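Lipopolysaccharide biosynthesis protein wbpB (Thermus thermophilus, PDB 3O9Z) probably acts as an NAD-dependent dehydrogenase in making 2,3-diacetamido-2,3-dideoxy-D-mannuronic acid, a sugar of bacterial lipopolysaccharide. Local coordinates at residues F196-V202 with Y215-A221; V223-L227 with E305-L311; L30-L34 with F59-L63. All coordinates share one frame; numbering follows the deposited sequence.

Interaction 1 (F196-V202 with Y215-A221)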
# COMPACT_ATOMS: atom_id res chain seq x y z
N PHE A 196 -31.11 26.69 9.01
CA PHE A 196 -30.95 28.03 9.56
C PHE A 196 -30.14 28.99 8.70
O PHE A 196 -29.93 30.15 9.08
CB PHE A 196 -30.34 27.98 10.96
CG PHE A 196 -31.11 27.15 11.95
CD1 PHE A 196 -32.43 27.45 12.24
CD2 PHE A 196 -30.51 26.08 12.59
CE1 PHE A 196 -33.14 26.70 13.18
CE2 PHE A 196 -31.18 25.33 13.51
CZ PHE A 196 -32.52 25.62 13.82
N GLY A 197 -29.66 28.54 7.55
CA GLY A 197 -28.91 29.44 6.68
C GLY A 197 -27.44 29.68 6.91
O GLY A 197 -26.75 28.85 7.50
N ARG A 198 -26.94 30.82 6.43
CA ARG A 198 -25.53 31.06 6.32
C ARG A 198 -24.99 31.48 7.68
O ARG A 198 -25.67 32.17 8.47
CB ARG A 198 -25.30 32.22 5.34
CG ARG A 198 -23.83 32.54 5.03
CD ARG A 198 -23.65 33.85 4.22
NE ARG A 198 -22.24 34.14 3.97
CZ ARG A 198 -21.56 33.67 2.93
NH1 ARG A 198 -22.16 32.90 2.03
NH2 ARG A 198 -20.28 33.96 2.78
N ALA A 199 -23.74 31.14 7.95
CA ALA A 199 -23.10 31.53 9.18
C ALA A 199 -22.50 32.93 9.09
O ALA A 199 -21.55 33.21 8.34
CB ALA A 199 -22.02 30.51 9.59
N LEU A 200 -23.03 33.82 9.92
CA LEU A 200 -22.50 35.18 9.99
C LEU A 200 -21.27 35.28 10.86
O LEU A 200 -20.42 36.15 10.66
CB LEU A 200 -23.62 36.07 10.56
CG LEU A 200 -24.99 35.95 9.89
CD1 LEU A 200 -25.94 36.95 10.56
CD2 LEU A 200 -24.89 36.27 8.39
N HIS A 201 -21.14 34.39 11.84
CA HIS A 201 -20.03 34.44 12.79
C HIS A 201 -19.75 33.02 13.23
O HIS A 201 -20.67 32.24 13.46
CB HIS A 201 -20.41 35.32 13.99
CG HIS A 201 -19.40 35.31 15.11
ND1 HIS A 201 -18.14 35.85 14.98
CD2 HIS A 201 -19.52 34.92 16.40
CE1 HIS A 201 -17.50 35.75 16.13
NE2 HIS A 201 -18.32 35.19 17.01
N VAL A 202 -18.48 32.66 13.29
CA VAL A 202 -18.09 31.32 13.74
C VAL A 202 -17.03 31.42 14.82
O VAL A 202 -16.12 32.27 14.72
CB VAL A 202 -17.42 30.54 12.58
CG1 VAL A 202 -16.97 29.16 13.08
CG2 VAL A 202 -18.41 30.37 11.45
N TYR A 215 -19.33 27.84 18.66
CA TYR A 215 -20.57 28.62 18.55
C TYR A 215 -20.72 29.11 17.12
O TYR A 215 -19.70 29.44 16.46
CB TYR A 215 -20.46 29.82 19.50
CG TYR A 215 -21.61 30.82 19.45
CD1 TYR A 215 -22.81 30.51 20.11
CD2 TYR A 215 -21.50 31.98 18.71
CE1 TYR A 215 -23.86 31.39 20.06
CE2 TYR A 215 -22.58 32.89 18.68
CZ TYR A 215 -23.72 32.55 19.36
OH TYR A 215 -24.75 33.49 19.32
N LEU A 216 -21.93 29.18 16.60
CA LEU A 216 -22.22 29.79 15.32
C LEU A 216 -23.33 30.80 15.52
O LEU A 216 -24.30 30.52 16.20
CB LEU A 216 -22.77 28.79 14.30
CG LEU A 216 -21.92 27.53 14.12
CD1 LEU A 216 -22.70 26.40 13.46
CD2 LEU A 216 -20.74 27.95 13.19
N GLU A 217 -23.24 31.91 14.81
CA GLU A 217 -24.42 32.75 14.58
C GLU A 217 -24.83 32.57 13.14
O GLU A 217 -24.08 32.96 12.24
CB GLU A 217 -24.07 34.22 14.86
CG GLU A 217 -25.32 35.12 14.68
CD GLU A 217 -25.00 36.61 14.54
OE1 GLU A 217 -23.82 37.00 14.47
OE2 GLU A 217 -25.96 37.39 14.49
N LEU A 218 -26.00 31.98 12.93
CA LEU A 218 -26.54 31.76 11.59
C LEU A 218 -27.71 32.71 11.35
O LEU A 218 -28.26 33.29 12.31
CB LEU A 218 -27.07 30.33 11.44
CG LEU A 218 -26.06 29.25 11.92
CD1 LEU A 218 -26.69 27.86 11.89
CD2 LEU A 218 -24.71 29.34 11.21
N GLU A 219 -28.08 32.88 10.09
CA GLU A 219 -29.23 33.74 9.77
C GLU A 219 -30.43 33.40 10.65
O GLU A 219 -31.07 34.34 11.18
CB GLU A 219 -29.61 33.56 8.31
CG GLU A 219 -28.59 34.22 7.39
CD GLU A 219 -28.90 33.93 5.92
OE1 GLU A 219 -28.81 32.76 5.49
OE2 GLU A 219 -29.31 34.87 5.20
N GLY A 220 -30.71 32.13 10.90
CA GLY A 220 -31.92 31.72 11.61
C GLY A 220 -31.70 31.16 13.00
O GLY A 220 -32.64 30.64 13.60
N ALA A 221 -30.48 31.19 13.52
CA ALA A 221 -30.24 30.60 14.84
C ALA A 221 -28.92 31.02 15.44
O ALA A 221 -27.95 31.28 14.73
CB ALA A 221 -30.21 29.06 14.74
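Glu217 O takes two backbone donors, Leu200 N at 2.7 Å and His201 N at 3.3 Å, which marks a classic beta bulge in the antiparallel hairpin of strands 199-207 and 211-218, in the C-terminal alpha/beta domain. Beyond it Glu217 N returns a bond to His201 O, completing an antiparallel hydrogen-bonded pair. On the other side of the bulge, Glu219 N binds Arg198 O, and Gly220 N sits on a lone pair of Phe196 O at 2.8 Å.

One side chain adds a polar bond. Glu219 OE1 receives Arg198 N at 2.9 Å, nearly straight (176°), on the anti side of the carboxylate. The carboxylate thus serves an amide, while the Arg198 guanidinium leads away, with a long, weak ion pair to Glu286 of helix 281-294. Gly197, just past helix 186-196, has a positive phi, and a side chain there would collide with Glu219 OE1.

Apolar contacts complete the joint. Ala221 CB lies over one face of the Phe196 ring, 3.6 Å from its centroid, as a CH-pi contact. Ala199, Leu218, Val202 and Leu216 share a sheet face, where Leu218 CD2, its CG anti to the carbonyl carbon (chi1 -50°), presses tightly on Ala199 CB (3.4 Å) and Val202 CG2 lies alongside Leu216 CD2.

Five of the six bonds are backbone to backbone, so main-chain geometry chiefly sets the register; Glu219 ties the Leu218-Ala221 type I turn to Arg198 N.

Interaction 2 (V223-L227 with E305-L311)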
# COMPACT_ATOMS: atom_id res chain seq x y z
N VAL A 223 -26.19 28.99 17.71
CA VAL A 223 -25.99 27.57 17.98
C VAL A 223 -24.77 27.33 18.82
O VAL A 223 -23.68 27.78 18.46
CB VAL A 223 -25.79 26.78 16.65
CG1 VAL A 223 -25.78 25.24 16.91
CG2 VAL A 223 -26.91 27.15 15.65
N ARG A 224 -24.90 26.63 19.95
CA ARG A 224 -23.71 26.17 20.70
C ARG A 224 -23.56 24.71 20.29
O ARG A 224 -24.54 23.95 20.36
CB ARG A 224 -23.96 26.28 22.20
CG ARG A 224 -24.12 27.74 22.63
CD ARG A 224 -24.40 27.83 24.11
NE ARG A 224 -25.76 27.47 24.44
CZ ARG A 224 -26.15 27.13 25.67
NH1 ARG A 224 -27.43 26.84 25.94
NH2 ARG A 224 -25.21 26.99 26.61
N TRP A 225 -22.36 24.30 19.85
CA TRP A 225 -22.16 22.94 19.34
C TRP A 225 -21.01 22.22 20.01
O TRP A 225 -20.05 22.84 20.45
CB TRP A 225 -22.04 22.94 17.81
CG TRP A 225 -20.92 23.80 17.25
CD1 TRP A 225 -21.01 25.11 16.82
CD2 TRP A 225 -19.57 23.40 17.05
NE1 TRP A 225 -19.78 25.54 16.36
CE2 TRP A 225 -18.89 24.50 16.48
CE3 TRP A 225 -18.88 22.19 17.24
CZ2 TRP A 225 -17.54 24.48 16.14
CZ3 TRP A 225 -17.53 22.19 16.89
CH2 TRP A 225 -16.87 23.31 16.36
N PHE A 226 -21.13 20.90 20.09
CA PHE A 226 -20.12 20.04 20.66
C PHE A 226 -20.09 18.77 19.83
O PHE A 226 -21.15 18.18 19.57
CB PHE A 226 -20.48 19.72 22.12
CG PHE A 226 -19.49 18.82 22.80
CD1 PHE A 226 -18.50 19.38 23.59
CD2 PHE A 226 -19.56 17.44 22.65
CE1 PHE A 226 -17.58 18.58 24.23
CE2 PHE A 226 -18.63 16.61 23.29
CZ PHE A 226 -17.61 17.20 24.06
N LEU A 227 -18.88 18.41 19.42
CA LEU A 227 -18.63 17.23 18.58
C LEU A 227 -17.56 16.36 19.26
O LEU A 227 -16.48 16.87 19.61
CB LEU A 227 -18.10 17.76 17.23
CG LEU A 227 -17.49 16.68 16.35
CD1 LEU A 227 -18.49 15.60 15.93
CD2 LEU A 227 -16.88 17.42 15.13
N GLU A 305 -22.66 32.89 27.56
CA GLU A 305 -23.88 32.69 26.76
C GLU A 305 -23.60 31.86 25.51
O GLU A 305 -24.53 31.29 24.92
CB GLU A 305 -24.58 34.00 26.42
CG GLU A 305 -23.78 34.93 25.54
CD GLU A 305 -22.97 35.96 26.31
OE1 GLU A 305 -22.70 35.75 27.51
OE2 GLU A 305 -22.60 36.97 25.67
N ASN A 306 -22.33 31.74 25.13
CA ASN A 306 -21.99 31.04 23.88
C ASN A 306 -21.32 29.70 24.08
O ASN A 306 -20.96 29.06 23.09
CB ASN A 306 -21.11 31.90 22.97
CG ASN A 306 -21.81 33.17 22.53
OD1 ASN A 306 -23.00 33.33 22.74
ND2 ASN A 306 -21.09 34.04 21.84
N ARG A 307 -21.17 29.27 25.32
CA ARG A 307 -20.44 28.07 25.67
C ARG A 307 -21.33 26.83 25.69
O ARG A 307 -22.28 26.79 26.47
CB ARG A 307 -19.81 28.25 27.06
CG ARG A 307 -18.83 27.17 27.49
CD ARG A 307 -18.42 27.28 28.97
NE ARG A 307 -18.04 28.65 29.31
CZ ARG A 307 -18.48 29.32 30.38
NH1 ARG A 307 -19.32 28.75 31.24
NH2 ARG A 307 -18.07 30.56 30.58
N HIS A 308 -21.02 25.79 24.91
CA HIS A 308 -21.82 24.57 24.99
C HIS A 308 -21.81 24.01 26.41
O HIS A 308 -20.78 24.08 27.04
CB HIS A 308 -21.30 23.55 23.96
CG HIS A 308 -22.15 22.32 23.86
ND1 HIS A 308 -22.12 21.32 24.82
CD2 HIS A 308 -23.10 21.94 22.96
CE1 HIS A 308 -22.96 20.36 24.48
NE2 HIS A 308 -23.57 20.71 23.35
N PRO A 309 -22.95 23.50 26.91
CA PRO A 309 -22.98 23.00 28.29
C PRO A 309 -21.88 22.01 28.64
O PRO A 309 -21.46 21.95 29.82
CB PRO A 309 -24.37 22.37 28.42
CG PRO A 309 -25.19 23.13 27.44
CD PRO A 309 -24.28 23.47 26.27
N PHE A 310 -21.47 21.15 27.71
CA PHE A 310 -20.43 20.17 28.03
C PHE A 310 -19.10 20.85 28.39
O PHE A 310 -18.22 20.23 28.99
CB PHE A 310 -20.26 19.17 26.90
CG PHE A 310 -21.35 18.11 26.82
CD1 PHE A 310 -22.57 18.24 27.48
CD2 PHE A 310 -21.20 17.04 25.94
CE1 PHE A 310 -23.55 17.28 27.34
CE2 PHE A 310 -22.17 16.10 25.79
CZ PHE A 310 -23.34 16.17 26.50
N LEU A 311 -18.93 22.12 28.03
CA LEU A 311 -17.70 22.84 28.39
C LEU A 311 -17.68 23.39 29.82
O LEU A 311 -16.71 24.01 30.26
CB LEU A 311 -17.46 23.97 27.39
CG LEU A 311 -16.68 23.54 26.15
CD1 LEU A 311 -17.15 22.22 25.61
CD2 LEU A 311 -16.61 24.63 25.08
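An aromatic cluster of Phe226, His308 and Phe310 joins strand 221-228, in the sheet of the C-terminal alpha/beta domain, to the tail that follows helix 281-294. The tail runs alongside the strand in the same direction, and Arg224 and Phe226 both point toward it.

The His308 ring is sandwiched: Phe226 CB stands almost exactly over its centre, 3.3 Å from the centroid as a CH-pi contact, and Pro309 CD lies over the rim of the opposite face. Both ring nitrogens are engaged, ND1 accepting Phe310 N at 3.0 Å and NE2 bonded to Thr157 OG1 on the neighbouring strand 152-160, so the imidazole is fixed in rotation. Thr157 adjoins Tyr158, which binds 2-oxoglutarate. With CG turned anti to the backbone N (chi1 -180°), Phe226 extends its ring beyond the histidine to Phe310, which makes a T-shaped pair, its edge toward the Phe226 face, with centroids 5.0 Å apart and planes at 66°. Leu311 CD1 meets the edge of the Phe226 ring, 3.7 Å from Phe226 CD1.

Arg224 serves the other half of the contact. Its chain bends at chi3 (-76°), which brings the guanidinium back over the tail, where Pro309 CD lies against one face. Along the way Arg224 CG rests 3.5 Å from Asn306 O, a buried carbonyl oxygen that has no polar partner in the model. An alanine in place of Arg224 lacks the guanidinium, which would probably leave Arg307 O without this donor and open a gap beside Pro309. The bond itself runs from Arg224 NH2 to Arg307 O at 2.9 Å, within the guanidinium plane but from above the carbonyl plane.

Interaction 3 (L30-L34 with F59-L63). With NAD (nicotinamide-adenine-dinucleotide), chain E.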
# COMPACT_ATOMS: atom_id res chain seq x y z
N LEU A 30 -24.16 -1.92 -11.27
CA LEU A 30 -22.78 -1.58 -11.01
C LEU A 30 -21.98 -2.13 -12.18
O LEU A 30 -21.84 -3.36 -12.30
CB LEU A 30 -22.34 -2.19 -9.68
CG LEU A 30 -20.89 -1.86 -9.35
CD1 LEU A 30 -20.70 -0.33 -9.17
CD2 LEU A 30 -20.39 -2.64 -8.11
N VAL A 31 -21.45 -1.25 -13.00
CA VAL A 31 -20.69 -1.65 -14.18
C VAL A 31 -19.22 -1.95 -13.81
O VAL A 31 -18.63 -2.88 -14.34
CB VAL A 31 -20.76 -0.56 -15.26
CG1 VAL A 31 -19.94 -0.90 -16.49
CG2 VAL A 31 -22.24 -0.35 -15.66
N ALA A 32 -18.63 -1.15 -12.92
CA ALA A 32 -17.21 -1.24 -12.66
C ALA A 32 -16.97 -0.55 -11.33
O ALA A 32 -17.71 0.36 -10.92
CB ALA A 32 -16.38 -0.58 -13.72
N SER A 33 -15.96 -1.03 -10.62
CA SER A 33 -15.50 -0.37 -9.38
C SER A 33 -14.01 -0.18 -9.38
O SER A 33 -13.28 -0.88 -10.10
CB SER A 33 -15.85 -1.24 -8.17
OG SER A 33 -17.18 -1.69 -8.07
N LEU A 34 -13.57 0.73 -8.52
CA LEU A 34 -12.17 1.08 -8.33
C LEU A 34 -11.89 1.02 -6.83
O LEU A 34 -12.58 1.69 -6.04
CB LEU A 34 -11.87 2.53 -8.78
CG LEU A 34 -10.51 3.10 -8.43
CD1 LEU A 34 -9.34 2.33 -9.04
CD2 LEU A 34 -10.47 4.60 -8.87
N PHE A 59 -8.99 2.32 -14.58
CA PHE A 59 -10.41 2.46 -14.42
C PHE A 59 -10.90 3.65 -15.30
O PHE A 59 -11.87 3.46 -16.00
CB PHE A 59 -10.59 2.87 -12.95
CG PHE A 59 -12.01 3.14 -12.51
CD1 PHE A 59 -13.00 2.19 -12.37
CD2 PHE A 59 -12.33 4.45 -12.13
CE1 PHE A 59 -14.27 2.44 -11.83
CE2 PHE A 59 -13.58 4.74 -11.61
CZ PHE A 59 -14.57 3.80 -11.44
N GLU A 60 -10.15 4.74 -15.31
CA GLU A 60 -10.54 5.89 -16.15
C GLU A 60 -10.51 5.49 -17.64
O GLU A 60 -11.47 5.85 -18.35
CB GLU A 60 -9.58 7.06 -15.89
CG GLU A 60 -9.99 8.36 -16.57
CD GLU A 60 -9.29 9.55 -15.98
OE1 GLU A 60 -9.82 10.67 -16.13
OE2 GLU A 60 -8.12 9.41 -15.51
N ALA A 61 -9.42 4.86 -18.08
CA ALA A 61 -9.33 4.50 -19.50
C ALA A 61 -10.47 3.60 -19.89
O ALA A 61 -10.96 3.67 -21.02
CB ALA A 61 -7.99 3.85 -19.78
N TYR A 62 -10.88 2.66 -19.02
CA TYR A 62 -11.98 1.76 -19.25
C TYR A 62 -13.31 2.47 -19.37
O TYR A 62 -14.05 2.25 -20.33
CB TYR A 62 -11.99 0.68 -18.14
CG TYR A 62 -13.21 -0.19 -18.22
CD1 TYR A 62 -13.30 -1.14 -19.25
CD2 TYR A 62 -14.29 -0.01 -17.39
CE1 TYR A 62 -14.42 -1.92 -19.39
CE2 TYR A 62 -15.41 -0.82 -17.51
CZ TYR A 62 -15.47 -1.76 -18.51
OH TYR A 62 -16.58 -2.56 -18.68
N LEU A 63 -13.56 3.39 -18.44
CA LEU A 63 -14.78 4.16 -18.50
C LEU A 63 -14.76 5.08 -19.72
O LEU A 63 -15.82 5.30 -20.27
CB LEU A 63 -14.97 4.99 -17.23
CG LEU A 63 -15.25 4.10 -15.99
CD1 LEU A 63 -15.42 5.03 -14.82
CD2 LEU A 63 -16.47 3.18 -16.10
PA NAD E . -12.73 3.37 4.66
O1A NAD E . -13.41 2.23 5.30
O2A NAD E . -11.32 3.82 5.06
O5B NAD E . -12.78 2.95 3.14
C5B NAD E . -12.12 3.82 2.26
C4B NAD E . -11.87 3.06 0.93
O4B NAD E . -11.36 3.96 -0.08
C3B NAD E . -10.74 2.02 1.17
O3B NAD E . -11.16 0.69 0.80
C2B NAD E . -9.55 2.54 0.34
O2B NAD E . -8.69 1.52 -0.19
C1B NAD E . -10.36 3.21 -0.80
N9A NAD E . -9.51 4.16 -1.56
C8A NAD E . -8.35 4.82 -1.29
N7A NAD E . -7.95 5.53 -2.35
C5A NAD E . -8.83 5.27 -3.37
C6A NAD E . -8.94 5.69 -4.75
N6A NAD E . -7.99 6.50 -5.30
N1A NAD E . -10.01 5.19 -5.36
C2A NAD E . -10.97 4.40 -4.90
N3A NAD E . -10.87 3.96 -3.62
C4A NAD E . -9.84 4.43 -2.90
O3 NAD E . -13.67 4.66 4.79
PN NAD E . -15.22 4.83 4.82
O1N NAD E . -15.67 4.96 6.27
O2N NAD E . -15.87 3.79 3.95
O5D NAD E . -15.43 6.32 4.27
C5D NAD E . -15.52 6.38 2.87
C4D NAD E . -16.20 7.73 2.56
O4D NAD E . -17.56 7.59 3.01
C3D NAD E . -15.60 8.97 3.25
O3D NAD E . -15.85 10.09 2.34
C2D NAD E . -16.54 9.13 4.45
O2D NAD E . -16.65 10.48 4.88
C1D NAD E . -17.90 8.59 3.99
N1N NAD E . -18.72 8.06 5.08
C2N NAD E . -19.97 8.44 5.19
C3N NAD E . -20.84 8.00 6.16
C7N NAD E . -22.20 8.59 6.16
O7N NAD E . -22.70 9.08 5.13
N7N NAD E . -22.86 8.42 7.30
C4N NAD E . -20.35 7.06 7.08
C5N NAD E . -19.04 6.62 6.89
C6N NAD E . -18.22 7.10 5.88
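Leu63 N donates to Phe59 O at 3.0 Å, the helical bond that spaces these two residues one turn apart, both in contact with strand 29-34. The same turn stacks their side chains, for Leu63 CD1 lies against one face of the Phe59 ring, offset toward its rim. The opposite face is met by Leu34 CB, which sits over the ring centre as a CH-pi contact, 3.6 Å from the centroid. The aromatic ring is thus clasped between leucines of helix and strand. The chi1 of Phe59 (178°) sets CG anti to the backbone N and carries the ring down to the sheet, where Phe59 CE1 comes within 3.6 Å of Ser33 C. Leu34 CD2 adds a further contact, at 3.8 Å from Phe59 CD2.

This is the Rossmann fold of the NAD-binding domain. Helix 56-68 belongs to the beta-alpha-beta crossover that leads from edge strand 51-53 to strand 75-78, passing over strands 29-34 and 5-9; Phe59 accordingly also touches Ala7 and Thr9. Segment 59-63 runs nearly antiparallel to segment 30-34 (162°), their axes 9.7 Å apart at closest approach. One turn on from Phe59, Tyr62 CE2 comes to 3.9 Å from Ala32 CB, which also touches Phe59 CE1.

At the strand's C-terminal end Leu34 faces the cofactor. Its CD2 lies 3.6 Å from NAD N1A on the adenine, and its carbonyl O is 3.4 Å from NAD C2A. The next residue, Asp35, hydrogen-bonds NAD through OD1, and Glu57 of the second subunit packs against Leu34.

Along the chain interaction 3 closes first, then interaction 1, then interaction 2. Interaction 3 belongs to the N-terminal Rossmann domain, on the far side of the chain's centre from the other two; its centre is about 41 Å from that of interaction 1 and 45 Å from that of interaction 2. Interactions 1 and 2 have centres about 14 Å apart and share the C-terminal sheet, where strands 211-218 and 221-228 are neighbours, probably hydrogen-bonded from Val223 N to Leu216 O. The Rossmann domain that holds the adenine contact and the sheet that supplies several 2-oxoglutarate-binding residues are thus separate parts of the fold, with the C-terminal tail packed on the second.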